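Local coordinates for 303aa long hypothetical esterase (Sulfolobus tokodaii, PDB 3AIN), which catalyses the hydrolysis of carboxylic esters, as a thermostable carboxylesterase of the hormone-sensitive-lipase-like group from a thermoacidophilic archaeon, at residues V81-T86 / E156-K161. The protein carries 1 engineered substitution. Numbering follows the deposited sequence.
Sequences VYYPKT and EKFNGK
Val81 and Tyr83, two residues apart, both meet the ring of Phe158, and the apolar part of the contact rests on this trio. Val81 offers both methyls: CG1 lies 3.9 Å from CD2 of Phe158, while CG2 approaches CE2 of the same ring at 4.0 Å. With CG1 anti to the backbone N (chi1 -180°), both branches come to the CD2-CE2 bond obliquely, from one side of the ring plane. Tyr83 comes instead to the rim of that ring with the far end of its own, its CZ 4.3 Å from Phe158 CD2, and the two aromatic side chains cross at about a right angle. On the side of the Phe158 ring opposite the valine, Lys157 covers a face with its CB.

The polar edge of the contact belongs to the tyrosine hydroxyl. Tyr83 OH lies near the plane of the Phe158 ring, 3.4 Å from CD2 at its edge, and 3.6 Å from Lys157 O; no hydrogen bond crosses between the segments.

In the alpha/beta hydrolase fold, helices and loops pack over the central sheet, and here the connection between helix 139-153 and strand 164-169 meets strand 76-83. Ile125, on the adjoining strand 123-127, also touches Phe158, while Val123 of that strand touches both Val81 and Tyr83.

Hydrogen bonds and charge shape the connection itself. Asn159 N bonds to Glu156 O at 3.0 Å, and Gly160 centres an inverse gamma turn. Beyond it, Lys161 NZ makes a salt bridge of 2.7 Å to the syn lone pair of Glu156 OE2, linking the two ends of segment 156-161.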
ATOM      1  N   VAL A  81     -14.591  10.678 -19.533  1.00 14.37           N
ATOM      2  CA  VAL A  81     -13.710  11.572 -18.806  1.00 13.40           C
ATOM      3  C   VAL A  81     -14.349  11.914 -17.464  1.00 15.53           C
ATOM      4  O   VAL A  81     -15.498  12.363 -17.410  1.00 16.07           O
ATOM      5  CB  VAL A  81     -13.514  12.890 -19.580  1.00 13.49           C
ATOM      6  CG1 VAL A  81     -12.581  13.832 -18.808  1.00 16.17           C
ATOM      7  CG2 VAL A  81     -13.000  12.603 -21.003  1.00 16.97           C
ATOM      8  N   TYR A  82     -13.644  11.608 -16.379  1.00 13.00           N
ATOM      9  CA  TYR A  82     -14.150  11.895 -15.011  1.00 12.98           C
ATOM     10  C   TYR A  82     -13.294  13.027 -14.433  1.00 13.00           C
ATOM     11  O   TYR A  82     -12.075  12.905 -14.283  1.00 13.74           O
ATOM     12  CB  TYR A  82     -14.027  10.661 -14.084  1.00 12.39           C
ATOM     13  CG  TYR A  82     -14.701   9.396 -14.589  1.00 14.41           C
ATOM     14  CD1 TYR A  82     -15.956   9.004 -14.108  1.00 14.39           C
ATOM     15  CD2 TYR A  82     -14.074   8.574 -15.537  1.00 15.10           C
ATOM     16  CE1 TYR A  82     -16.574   7.826 -14.559  1.00 12.94           C
ATOM     17  CE2 TYR A  82     -14.632   7.355 -15.897  1.00 13.10           C
ATOM     18  CZ  TYR A  82     -15.901   7.017 -15.457  1.00 15.84           C
ATOM     19  OH  TYR A  82     -16.466   5.844 -15.861  1.00 13.33           O
ATOM     20  N   TYR A  83     -13.958  14.097 -14.003  1.00 14.89           N
ATOM     21  CA  TYR A  83     -13.276  15.170 -13.278  1.00 14.24           C
ATOM     22  C   TYR A  83     -13.502  15.023 -11.776  1.00 13.97           C
ATOM     23  O   TYR A  83     -14.593  14.668 -11.341  1.00 19.29           O
ATOM     24  CB  TYR A  83     -13.859  16.530 -13.703  1.00 15.71           C
ATOM     25  CG  TYR A  83     -13.512  16.920 -15.115  1.00 17.40           C
ATOM     26  CD1 TYR A  83     -12.416  17.725 -15.368  1.00 18.33           C
ATOM     27  CD2 TYR A  83     -14.309  16.538 -16.177  1.00 17.51           C
ATOM     28  CE1 TYR A  83     -12.094  18.110 -16.657  1.00 25.15           C
ATOM     29  CE2 TYR A  83     -14.006  16.941 -17.475  1.00 22.24           C
ATOM     30  CZ  TYR A  83     -12.896  17.720 -17.697  1.00 26.73           C
ATOM     31  OH  TYR A  83     -12.575  18.110 -18.981  1.00 31.59           O
ATOM     32  N   PRO A  84     -12.491  15.353 -10.979  1.00 15.66           N
ATOM     33  CA  PRO A  84     -12.673  15.275  -9.535  1.00 18.05           C
ATOM     34  C   PRO A  84     -13.436  16.495  -9.041  1.00 19.38           C
ATOM     35  O   PRO A  84     -13.758  17.389  -9.835  1.00 17.95           O
ATOM     36  CB  PRO A  84     -11.243  15.322  -9.007  1.00 18.92           C
ATOM     37  CG  PRO A  84     -10.511  16.121 -10.008  1.00 22.31           C
ATOM     38  CD  PRO A  84     -11.125  15.763 -11.343  1.00 14.90           C
ATOM     39  N   LYS A  85     -13.699  16.524  -7.737  1.00 20.95           N
ATOM     40  CA  LYS A  85     -14.501  17.577  -7.131  1.00 23.71           C
ATOM     41  C   LYS A  85     -13.643  18.805  -6.835  1.00 26.79           C
ATOM     42  O   LYS A  85     -14.167  19.840  -6.440  1.00 29.05           O
ATOM     43  CB  LYS A  85     -15.162  17.073  -5.833  1.00 23.84           C
ATOM     44  CG  LYS A  85     -15.972  15.797  -5.947  1.00 32.66           C
ATOM     45  CD  LYS A  85     -15.659  14.872  -4.755  1.00 45.55           C
ATOM     46  CE  LYS A  85     -16.850  14.028  -4.327  1.00 50.21           C
ATOM     47  NZ  LYS A  85     -17.990  14.877  -3.892  1.00 58.05           N
ATOM     48  N   THR A  86     -12.324  18.635  -6.872  1.00 25.44           N
ATOM     49  CA  THR A  86     -11.391  19.707  -6.574  1.00 25.43           C
ATOM     50  C   THR A  86     -11.256  20.638  -7.768  1.00 28.41           C
ATOM     51  O   THR A  86     -11.636  20.288  -8.895  1.00 23.50           O
ATOM     52  CB  THR A  86      -9.998  19.162  -6.231  1.00 29.18           C
ATOM     53  OG1 THR A  86      -9.510  18.352  -7.315  1.00 30.44           O
ATOM     54  CG2 THR A  86     -10.052  18.328  -4.942  1.00 37.02           C
ATOM     55  N   GLU A 156      -4.665  20.084 -22.482  1.00 18.15           N
ATOM     56  CA  GLU A 156      -5.227  21.375 -22.107  1.00 18.22           C
ATOM     57  C   GLU A 156      -6.756  21.379 -22.106  1.00 15.76           C
ATOM     58  O   GLU A 156      -7.369  22.135 -21.351  1.00 18.68           O
ATOM     59  CB  GLU A 156      -4.666  22.499 -23.016  1.00 17.23           C
ATOM     60  CG  GLU A 156      -3.129  22.685 -22.930  1.00 19.09           C
ATOM     61  CD  GLU A 156      -2.626  23.189 -21.561  1.00 26.11           C
ATOM     62  OE1 GLU A 156      -1.398  23.200 -21.358  1.00 36.13           O
ATOM     63  OE2 GLU A 156      -3.427  23.698 -20.754  1.00 31.00           O
ATOM     64  N   LYS A 157      -7.372  20.464 -22.857  1.00 17.54           N
ATOM     65  CA  LYS A 157      -8.839  20.321 -22.872  1.00 18.48           C
ATOM     66  C   LYS A 157      -9.358  19.987 -21.472  1.00 20.16           C
ATOM     67  O   LYS A 157     -10.529  20.201 -21.158  1.00 21.41           O
ATOM     68  CB  LYS A 157      -9.286  19.210 -23.825  1.00 20.93           C
ATOM     69  CG  LYS A 157      -9.077  19.490 -25.303  1.00 21.76           C
ATOM     70  CD  LYS A 157      -9.532  18.278 -26.104  1.00 27.39           C
ATOM     71  CE  LYS A 157     -10.375  18.678 -27.287  1.00 45.23           C
ATOM     72  NZ  LYS A 157     -11.775  18.902 -26.875  1.00 31.66           N
ATOM     73  N   PHE A 158      -8.510  19.305 -20.716  1.00 20.33           N
ATOM     74  CA  PHE A 158      -8.864  18.805 -19.393  1.00 20.37           C
ATOM     75  C   PHE A 158      -8.201  19.620 -18.273  1.00 22.48           C
ATOM     76  O   PHE A 158      -8.179  19.205 -17.094  1.00 21.29           O
ATOM     77  CB  PHE A 158      -8.461  17.321 -19.312  1.00 19.18           C
ATOM     78  CG  PHE A 158      -8.911  16.510 -20.493  1.00 19.92           C
ATOM     79  CD1 PHE A 158      -7.987  16.032 -21.414  1.00 22.01           C
ATOM     80  CD2 PHE A 158     -10.264  16.330 -20.750  1.00 20.92           C
ATOM     81  CE1 PHE A 158      -8.406  15.423 -22.582  1.00 16.60           C
ATOM     82  CE2 PHE A 158     -10.692  15.720 -21.927  1.00 23.49           C
ATOM     83  CZ  PHE A 158      -9.760  15.179 -22.795  1.00 17.97           C
ATOM     84  N   ASN A 159      -7.604  20.752 -18.644  1.00 21.61           N
ATOM     85  CA  ASN A 159      -6.730  21.505 -17.745  1.00 18.82           C
ATOM     86  C   ASN A 159      -5.679  20.587 -17.100  1.00 21.62           C
ATOM     87  O   ASN A 159      -5.365  20.729 -15.930  1.00 19.66           O
ATOM     88  CB  ASN A 159      -7.577  22.272 -16.704  1.00 21.05           C
ATOM     89  CG  ASN A 159      -6.837  23.471 -16.056  1.00 22.45           C
ATOM     90  OD1 ASN A 159      -7.324  24.025 -15.076  1.00 32.06           O
ATOM     91  ND2 ASN A 159      -5.623  23.762 -16.500  1.00 19.13           N
ATOM     92  N   GLY A 160      -5.021  19.769 -17.929  1.00 21.01           N
ATOM     93  CA  GLY A 160      -4.119  18.707 -17.457  1.00 18.11           C
ATOM     94  C   GLY A 160      -2.668  19.139 -17.363  1.00 18.13           C
ATOM     95  O   GLY A 160      -1.753  18.403 -17.747  1.00 21.49           O
ATOM     96  N   LYS A 161      -2.435  20.258 -16.699  1.00 18.64           N
ATOM     97  CA  LYS A 161      -1.109  20.854 -16.712  1.00 19.85           C
ATOM     98  C   LYS A 161      -0.101  20.121 -15.836  1.00 23.22           C
ATOM     99  O   LYS A 161       1.102  20.308 -15.976  1.00 19.90           O
ATOM    100  CB  LYS A 161      -1.205  22.336 -16.326  1.00 21.64           C
ATOM    101  CG  LYS A 161      -2.266  23.083 -17.145  1.00 23.26           C
ATOM    102  CD  LYS A 161      -2.394  24.515 -16.642  1.00 32.31           C
ATOM    103  CE  LYS A 161      -2.413  25.493 -17.799  1.00 33.90           C
ATOM    104  NZ  LYS A 161      -3.658  25.343 -18.569  1.00 32.68           N
TER